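Local coordinates for glucokinase (Enterococcus faecalis, PDB 2QM1), which probably phosphorylates glucose with ATP, as expected of a bacterial ROK-family sugar kinase that binds zinc and magnesium, at residues G255-G269 against F290-A304. Sequence-based numbering, arbitrary orientation. Where two conformers were deposited one is given.
Sequences GNLGNTLNPDSVVIG and FTFPQVRNSTKIKLA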
ATOM      1  N   GLY B 255       5.161  10.026  -2.160  1.00 38.02           N
ATOM      2  CA  GLY B 255       5.933   9.441  -3.246  1.00 38.50           C
ATOM      3  C   GLY B 255       6.072   7.932  -3.070  1.00 38.77           C
ATOM      4  O   GLY B 255       5.938   7.163  -4.042  1.00 38.25           O
ATOM      5  N   ASN B 256       6.373   7.514  -1.844  1.00 37.59           N
ATOM      6  CA  ASN B 256       6.647   6.112  -1.606  1.00 38.68           C
ATOM      7  C   ASN B 256       5.351   5.348  -1.656  1.00 38.74           C
ATOM      8  O   ASN B 256       5.346   4.162  -2.005  1.00 40.67           O
ATOM      9  CB  ASN B 256       7.413   5.903  -0.276  1.00 38.22           C
ATOM     10  CG  ASN B 256       8.938   6.015  -0.442  1.00 39.82           C
ATOM     11  OD1 ASN B 256       9.676   6.250   0.527  1.00 40.54           O
ATOM     12  ND2 ASN B 256       9.405   5.863  -1.659  1.00 35.53           N
ATOM     13  N   LEU B 257       4.242   6.013  -1.287  1.00 38.11           N
ATOM     14  CA  LEU B 257       2.914   5.470  -1.581  1.00 37.75           C
ATOM     15  C   LEU B 257       2.667   5.327  -3.094  1.00 37.74           C
ATOM     16  O   LEU B 257       2.069   4.336  -3.562  1.00 37.78           O
ATOM     17  CB  LEU B 257       1.835   6.365  -0.964  1.00 38.92           C
ATOM     18  CG  LEU B 257       1.709   6.340   0.573  1.00 39.09           C
ATOM     19  CD1 LEU B 257       0.744   7.431   0.994  1.00 43.72           C
ATOM     20  CD2 LEU B 257       1.156   5.061   1.008  1.00 39.10           C
ATOM     21  N   GLY B 258       3.102   6.311  -3.881  1.00 35.48           N
ATOM     22  CA  GLY B 258       2.976   6.155  -5.304  1.00 36.32           C
ATOM     23  C   GLY B 258       3.824   5.011  -5.847  1.00 37.21           C
ATOM     24  O   GLY B 258       3.343   4.183  -6.673  1.00 37.93           O
ATOM     25  N   ASN B 259       5.077   4.943  -5.396  1.00 35.92           N
ATOM     26  CA  ASN B 259       5.988   3.870  -5.798  1.00 36.16           C
ATOM     27  C   ASN B 259       5.478   2.457  -5.473  1.00 36.16           C
ATOM     28  O   ASN B 259       5.766   1.513  -6.176  1.00 37.52           O
ATOM     29  CB  ASN B 259       7.337   4.056  -5.141  1.00 35.30           C
ATOM     30  CG  ASN B 259       8.095   5.293  -5.652  1.00 35.20           C
ATOM     31  OD1 ASN B 259       7.996   5.672  -6.829  1.00 35.31           O
ATOM     32  ND2 ASN B 259       8.820   5.951  -4.748  1.00 34.47           N
ATOM     33  N   THR B 260       4.752   2.314  -4.392  1.00 36.30           N
ATOM     34  CA  THR B 260       4.284   0.996  -3.916  1.00 37.06           C
ATOM     35  C   THR B 260       2.896   0.657  -4.468  1.00 36.19           C
ATOM     36  O   THR B 260       2.606  -0.521  -4.704  1.00 35.74           O
ATOM     37  CB  THR B 260       4.101   1.043  -2.400  1.00 37.62           C
ATOM     38  OG1 THR B 260       5.367   1.275  -1.804  1.00 42.81           O
ATOM     39  CG2 THR B 260       3.497  -0.282  -1.850  1.00 39.84           C
ATOM     40  N   LEU B 261       2.036   1.672  -4.591  1.00 35.30           N
ATOM     41  CA  LEU B 261       0.600   1.473  -4.874  1.00 35.34           C
ATOM     42  C   LEU B 261       0.143   2.033  -6.236  1.00 35.26           C
ATOM     43  O   LEU B 261      -0.885   1.620  -6.768  1.00 34.25           O
ATOM     44  CB  LEU B 261      -0.241   2.104  -3.770  1.00 34.73           C
ATOM     45  CG  LEU B 261      -0.186   1.374  -2.410  1.00 38.78           C
ATOM     46  CD1 LEU B 261      -0.694   2.190  -1.207  1.00 36.63           C
ATOM     47  CD2 LEU B 261      -0.931   0.068  -2.560  1.00 37.08           C
ATOM     48  N   ASN B 262       0.894   2.999  -6.767  1.00 33.90           N
ATOM     49  CA  ASN B 262       0.582   3.579  -8.062  1.00 35.80           C
ATOM     50  C   ASN B 262      -0.893   4.001  -8.235  1.00 36.68           C
ATOM     51  O   ASN B 262      -1.506   3.662  -9.225  1.00 39.07           O
ATOM     52  CB  ASN B 262       0.936   2.598  -9.195  1.00 35.59           C
ATOM     53  CG  ASN B 262       0.883   3.271 -10.574  1.00 36.76           C
ATOM     54  OD1 ASN B 262       1.035   4.513 -10.704  1.00 38.83           O
ATOM     55  ND2 ASN B 262       0.675   2.485 -11.584  1.00 30.70           N
ATOM     56  N   PRO B 263      -1.460   4.763  -7.309  1.00 37.71           N
ATOM     57  CA  PRO B 263      -2.911   5.041  -7.409  1.00 38.22           C
ATOM     58  C   PRO B 263      -3.187   6.029  -8.521  1.00 38.14           C
ATOM     59  O   PRO B 263      -2.288   6.675  -9.003  1.00 38.25           O
ATOM     60  CB  PRO B 263      -3.227   5.685  -6.042  1.00 37.93           C
ATOM     61  CG  PRO B 263      -1.949   6.452  -5.751  1.00 38.50           C
ATOM     62  CD  PRO B 263      -0.838   5.493  -6.190  1.00 37.32           C
ATOM     63  N   ASP B 264      -4.422   6.154  -8.968  1.00 40.02           N
ATOM     64  CA  ASP B 264      -4.677   7.146 -10.033  1.00 41.02           C
ATOM     65  C   ASP B 264      -4.391   8.536  -9.454  1.00 40.53           C
ATOM     66  O   ASP B 264      -3.832   9.425 -10.114  1.00 38.14           O
ATOM     67  CB  ASP B 264      -6.091   7.054 -10.558  1.00 40.65           C
ATOM     68  CG  ASP B 264      -6.421   8.174 -11.543  1.00 44.74           C
ATOM     69  OD1 ASP B 264      -7.390   8.920 -11.277  1.00 47.03           O
ATOM     70  OD2 ASP B 264      -5.705   8.317 -12.560  1.00 43.49           O
ATOM     71  N   SER B 265      -4.742   8.694  -8.184  1.00 40.63           N
ATOM     72  CA  SER B 265      -4.430   9.929  -7.482  1.00 41.09           C
ATOM     73  C   SER B 265      -4.206   9.742  -5.964  1.00 39.92           C
ATOM     74  O   SER B 265      -4.708   8.794  -5.358  1.00 38.85           O
ATOM     75  CB  SER B 265      -5.544  10.967  -7.727  1.00 40.56           C
ATOM     76  OG  SER B 265      -6.735  10.626  -7.047  1.00 45.76           O
ATOM     77  N   VAL B 266      -3.404  10.645  -5.424  1.00 38.53           N
ATOM     78  CA  VAL B 266      -3.309  10.948  -3.978  1.00 39.43           C
ATOM     79  C   VAL B 266      -4.067  12.257  -3.739  1.00 39.21           C
ATOM     80  O   VAL B 266      -3.726  13.304  -4.302  1.00 39.50           O
ATOM     81  CB  VAL B 266      -1.822  11.041  -3.558  1.00 38.76           C
ATOM     82  CG1 VAL B 266      -1.617  11.487  -2.072  1.00 38.90           C
ATOM     83  CG2 VAL B 266      -1.126   9.667  -3.847  1.00 36.87           C
ATOM     84  N   VAL B 267      -5.131  12.179  -2.950  1.00 39.06           N
ATOM     85  CA  VAL B 267      -5.966  13.357  -2.639  1.00 38.34           C
ATOM     86  C   VAL B 267      -5.609  13.909  -1.256  1.00 39.17           C
ATOM     87  O   VAL B 267      -5.671  13.178  -0.274  1.00 37.45           O
ATOM     88  CB  VAL B 267      -7.478  13.001  -2.707  1.00 40.12           C
ATOM     89  CG1 VAL B 267      -8.359  14.236  -2.403  1.00 35.52           C
ATOM     90  CG2 VAL B 267      -7.810  12.389  -4.084  1.00 37.57           C
ATOM     91  N   ILE B 268      -5.220  15.186  -1.193  1.00 38.91           N
ATOM     92  CA  ILE B 268      -4.919  15.842   0.074  1.00 39.44           C
ATOM     93  C   ILE B 268      -6.110  16.647   0.631  1.00 40.53           C
ATOM     94  O   ILE B 268      -6.610  17.572   0.000  1.00 40.52           O
ATOM     95  CB  ILE B 268      -3.687  16.770  -0.028  1.00 39.33           C
ATOM     96  CG1 ILE B 268      -2.451  16.067  -0.631  1.00 39.25           C
ATOM     97  CG2 ILE B 268      -3.340  17.367   1.351  1.00 40.63           C
ATOM     98  CD1 ILE B 268      -1.572  17.068  -1.430  1.00 41.04           C
ATOM     99  N   GLY B 269      -6.551  16.311   1.843  1.00 41.96           N
ATOM    100  CA  GLY B 269      -7.726  16.963   2.420  1.00 41.53           C
ATOM    101  C   GLY B 269      -7.405  17.432   3.833  1.00 43.55           C
ATOM    102  O   GLY B 269      -6.269  17.331   4.265  1.00 40.47           O
ATOM    103  N   PHE B 290      10.726  11.996  -5.809  1.00 40.59           N
ATOM    104  CA  PHE B 290      10.837  10.728  -5.108  1.00 40.19           C
ATOM    105  C   PHE B 290      10.185   9.516  -5.805  1.00 39.58           C
ATOM    106  O   PHE B 290      10.150   8.418  -5.255  1.00 41.04           O
ATOM    107  CB  PHE B 290      10.343  10.905  -3.656  1.00 39.53           C
ATOM    108  CG  PHE B 290      11.230  11.778  -2.825  1.00 38.70           C
ATOM    109  CD1 PHE B 290      12.607  11.565  -2.785  1.00 42.70           C
ATOM    110  CD2 PHE B 290      10.706  12.809  -2.089  1.00 35.39           C
ATOM    111  CE1 PHE B 290      13.441  12.401  -2.031  1.00 42.69           C
ATOM    112  CE2 PHE B 290      11.545  13.657  -1.314  1.00 41.80           C
ATOM    113  CZ  PHE B 290      12.894  13.444  -1.287  1.00 39.99           C
ATOM    114  N   THR B 291       9.699   9.690  -7.022  1.00 39.27           N
ATOM    115  CA  THR B 291       8.957   8.596  -7.692  1.00 37.51           C
ATOM    116  C   THR B 291       9.672   8.117  -8.961  1.00 37.48           C
ATOM    117  O   THR B 291      10.363   8.894  -9.629  1.00 35.51           O
ATOM    118  CB  THR B 291       7.444   8.968  -7.974  1.00 36.95           C
ATOM    119  OG1 THR B 291       7.338  10.272  -8.605  1.00 38.54           O
ATOM    120  CG2 THR B 291       6.627   8.965  -6.650  1.00 37.35           C
ATOM    121  N   PHE B 292       9.535   6.824  -9.260  1.00 35.81           N
ATOM    122  CA  PHE B 292      10.120   6.309 -10.487  1.00 37.17           C
ATOM    123  C   PHE B 292       9.299   6.725 -11.719  1.00 36.00           C
ATOM    124  O   PHE B 292       8.155   7.099 -11.588  1.00 35.54           O
ATOM    125  CB  PHE B 292      10.526   4.808 -10.395  1.00 35.22           C
ATOM    126  CG  PHE B 292       9.390   3.848 -10.253  1.00 36.29           C
ATOM    127  CD1 PHE B 292       9.009   3.383  -8.999  1.00 39.51           C
ATOM    128  CD2 PHE B 292       8.764   3.336 -11.361  1.00 36.50           C
ATOM    129  CE1 PHE B 292       7.965   2.458  -8.866  1.00 39.08           C
ATOM    130  CE2 PHE B 292       7.723   2.423 -11.245  1.00 39.75           C
ATOM    131  CZ  PHE B 292       7.320   1.990 -10.005  1.00 36.62           C
ATOM    132  N   PRO B 293       9.931   6.800 -12.897  1.00 37.79           N
ATOM    133  CA  PRO B 293       9.228   7.364 -14.065  1.00 37.46           C
ATOM    134  C   PRO B 293       7.783   6.897 -14.357  1.00 37.30           C
ATOM    135  O   PRO B 293       6.924   7.716 -14.625  1.00 39.14           O
ATOM    136  CB  PRO B 293      10.133   6.968 -15.211  1.00 37.67           C
ATOM    137  CG  PRO B 293      11.541   7.063 -14.583  1.00 39.05           C
ATOM    138  CD  PRO B 293      11.303   6.374 -13.251  1.00 38.01           C
ATOM    139  N   GLN B 294       7.536   5.599 -14.320  0.60 37.55           N
ATOM    140  CA  GLN B 294       6.218   5.107 -14.635  0.60 36.78           C
ATOM    141  C   GLN B 294       5.164   5.658 -13.631  0.60 36.42           C
ATOM    142  O   GLN B 294       4.002   5.883 -13.982  0.60 36.70           O
ATOM    143  CB  GLN B 294       6.261   3.578 -14.730  0.60 36.49           C
ATOM    144  CG  GLN B 294       7.141   3.035 -15.892  0.60 37.44           C
ATOM    145  CD  GLN B 294       8.623   2.711 -15.538  0.60 37.26           C
ATOM    146  OE1 GLN B 294       9.273   3.372 -14.712  0.60 30.92           O
ATOM    147  NE2 GLN B 294       9.160   1.687 -16.216  0.60 39.83           N
ATOM    148  N   VAL B 295       5.583   5.910 -12.386  1.00 36.23           N
ATOM    149  CA  VAL B 295       4.689   6.462 -11.379  1.00 35.67           C
ATOM    150  C   VAL B 295       4.549   7.978 -11.539  1.00 36.05           C
ATOM    151  O   VAL B 295       3.464   8.533 -11.397  1.00 35.31           O
ATOM    152  CB  VAL B 295       5.116   6.062  -9.929  1.00 35.93           C
ATOM    153  CG1 VAL B 295       4.320   6.894  -8.874  1.00 34.43           C
ATOM    154  CG2 VAL B 295       4.978   4.502  -9.729  1.00 30.93           C
ATOM    155  N   ARG B 296       5.661   8.633 -11.843  1.00 36.93           N
ATOM    156  CA  ARG B 296       5.689  10.082 -12.095  1.00 39.18           C
ATOM    157  C   ARG B 296       4.702  10.507 -13.159  1.00 38.37           C
ATOM    158  O   ARG B 296       4.116  11.582 -13.085  1.00 37.90           O
ATOM    159  CB  ARG B 296       7.021  10.480 -12.698  1.00 40.21           C
ATOM    160  CG  ARG B 296       8.169  10.375 -11.818  1.00 45.73           C
ATOM    161  CD  ARG B 296       9.328  10.698 -12.667  1.00 51.15           C
ATOM    162  NE  ARG B 296      10.013  11.784 -12.061  1.00 50.09           N
ATOM    163  CZ  ARG B 296      10.592  12.782 -12.696  1.00 40.38           C
ATOM    164  NH1 ARG B 296      10.565  12.887 -13.999  1.00 42.35           N
ATOM    165  NH2 ARG B 296      11.169  13.699 -11.959  1.00 43.13           N
ATOM    166  N   ASN B 297       4.592   9.686 -14.189  1.00 38.40           N
ATOM    167  CA  ASN B 297       3.880  10.057 -15.393  1.00 37.54           C
ATOM    168  C   ASN B 297       2.471   9.549 -15.310  1.00 38.71           C
ATOM    169  O   ASN B 297       1.722   9.623 -16.297  1.00 38.74           O
ATOM    170  CB  ASN B 297       4.576   9.459 -16.599  1.00 36.80           C
ATOM    171  CG  ASN B 297       6.005  10.023 -16.811  1.00 38.82           C
ATOM    172  OD1 ASN B 297       6.919   9.313 -17.200  1.00 43.37           O
ATOM    173  ND2 ASN B 297       6.172  11.275 -16.542  1.00 31.24           N
ATOM    174  N   SER B 298       2.092   8.999 -14.159  1.00 37.76           N
ATOM    175  CA  SER B 298       0.724   8.482 -14.044  1.00 37.67           C
ATOM    176  C   SER B 298      -0.061   8.943 -12.782  1.00 38.22           C
ATOM    177  O   SER B 298      -1.153   9.482 -12.917  1.00 38.08           O
ATOM    178  CB  SER B 298       0.705   6.957 -14.219  1.00 37.81           C
ATOM    179  OG  SER B 298       1.544   6.294 -13.275  1.00 36.22           O
ATOM    180  N   THR B 299       0.520   8.782 -11.585  1.00 38.63           N
ATOM    181  CA  THR B 299      -0.148   9.160 -10.331  1.00 38.65           C
ATOM    182  C   THR B 299      -0.215  10.683 -10.157  1.00 38.71           C
ATOM    183  O   THR B 299       0.788  11.385 -10.340  1.00 36.68           O
ATOM    184  CB  THR B 299       0.467   8.470  -9.095  1.00 40.60           C
ATOM    185  OG1 THR B 299       0.338   7.013  -9.207  1.00 39.79           O
ATOM    186  CG2 THR B 299      -0.258   8.960  -7.799  1.00 40.05           C
ATOM    187  N   LYS B 300      -1.431  11.192  -9.898  1.00 38.43           N
ATOM    188  CA  LYS B 300      -1.619  12.654  -9.821  1.00 40.65           C
ATOM    189  C   LYS B 300      -1.798  13.134  -8.393  1.00 39.99           C
ATOM    190  O   LYS B 300      -2.449  12.448  -7.591  1.00 40.61           O
ATOM    191  CB  LYS B 300      -2.813  13.086 -10.670  1.00 40.51           C
ATOM    192  CG  LYS B 300      -2.607  12.741 -12.170  1.00 42.28           C
ATOM    193  CD  LYS B 300      -3.847  13.046 -13.003  1.00 45.12           C
ATOM    194  CE  LYS B 300      -4.823  11.864 -12.997  1.00 50.71           C
ATOM    195  NZ  LYS B 300      -5.351  11.738 -14.392  1.00 54.77           N
ATOM    196  N   ILE B 301      -1.217  14.292  -8.080  1.00 38.74           N
ATOM    197  CA  ILE B 301      -1.392  14.908  -6.741  1.00 38.80           C
ATOM    198  C   ILE B 301      -2.569  15.924  -6.791  1.00 39.11           C
ATOM    199  O   ILE B 301      -2.508  16.931  -7.493  1.00 37.69           O
ATOM    200  CB  ILE B 301      -0.092  15.560  -6.199  1.00 38.38           C
ATOM    201  CG1 ILE B 301       1.072  14.540  -6.083  1.00 35.29           C
ATOM    202  CG2 ILE B 301      -0.332  16.222  -4.830  1.00 39.28           C
ATOM    203  CD1 ILE B 301       0.663  13.103  -5.404  1.00 30.20           C
ATOM    204  N   LYS B 302      -3.628  15.626  -6.043  1.00 39.98           N
ATOM    205  CA  LYS B 302      -4.879  16.390  -6.087  1.00 40.80           C
ATOM    206  C   LYS B 302      -5.226  16.992  -4.716  1.00 40.78           C
ATOM    207  O   LYS B 302      -4.719  16.524  -3.681  1.00 40.55           O
ATOM    208  CB  LYS B 302      -6.025  15.486  -6.587  1.00 41.73           C
ATOM    209  CG  LYS B 302      -5.778  14.843  -7.958  1.00 44.38           C
ATOM    210  CD  LYS B 302      -7.118  14.356  -8.508  1.00 51.21           C
ATOM    211  CE  LYS B 302      -6.954  13.784  -9.928  1.00 57.51           C
ATOM    212  NZ  LYS B 302      -8.209  13.051 -10.377  1.00 58.76           N
ATOM    213  N   LEU B 303      -6.054  18.055  -4.723  1.00 41.14           N
ATOM    214  CA  LEU B 303      -6.691  18.588  -3.520  1.00 40.24           C
ATOM    215  C   LEU B 303      -8.084  17.979  -3.318  1.00 41.35           C
ATOM    216  O   LEU B 303      -8.760  17.620  -4.298  1.00 40.78           O
ATOM    217  CB  LEU B 303      -6.844  20.077  -3.633  1.00 41.40           C
ATOM    218  CG  LEU B 303      -5.611  20.954  -3.596  1.00 39.76           C
ATOM    219  CD1 LEU B 303      -6.052  22.327  -4.111  1.00 42.73           C
ATOM    220  CD2 LEU B 303      -5.053  21.026  -2.172  1.00 43.38           C
ATOM    221  N   ALA B 304      -8.513  17.827  -2.066  1.00 40.40           N
ATOM    222  CA  ALA B 304      -9.867  17.282  -1.796  1.00 41.20           C
ATOM    223  C   ALA B 304     -10.885  18.285  -2.333  1.00 42.90           C
ATOM    224  O   ALA B 304     -10.639  19.498  -2.247  1.00 40.98           O
ATOM    225  CB  ALA B 304     -10.077  17.135  -0.321  1.00 40.67           C
TER
HETATM  226  O   HOH W   1      -8.005  11.495 -12.320  1.00 43.91           O
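Ser265 to Ile268 pair in parallel with Lys300 to Leu303, the two strands of a beta-alpha-beta crossover whose connection includes helix 277-289, at one edge of the five-stranded sheet in this actin-like ATPase fold of the ROK family. Strand 265-269 lies between 137-142 and strand 300-303, which forms that edge within the chain; the ladder begins with Lys300 N donating to Asp264 O and ends with Ala304 N donating to Ile268 O. On one sheet face Val266 CB meets Ile301 CD1 at 3.7 Å, the two side chains side by side.

On the other face, Lys302 illustrates how an edge lysine can be both packed and tethered. Its CB sits near Val266 O, CG and CD lie along Ser265 CB, with CD 3.8 Å from it, and CE keeps the same neighbour. The chain stays extended beyond CG, carrying NZ past the serine to a water that accepts from it and donates to Asp264 OD1; Ala130 O takes a further bond from NZ.

In the last turn of helix 237-261, Asn259 grips residues 290-292, which lead into helix 293-296, with both ends of its amide. ND2 gives Phe290 O a nearly straight bond (172°), almost in the amide plane, while OD1 accepts from Phe292 N at 3.1 Å; together the two bonds fix which end of the amide is which. Between this grip and the ladder, Thr299 OG1 donates to Pro263 O in the carbonyl plane, 2.7 Å away.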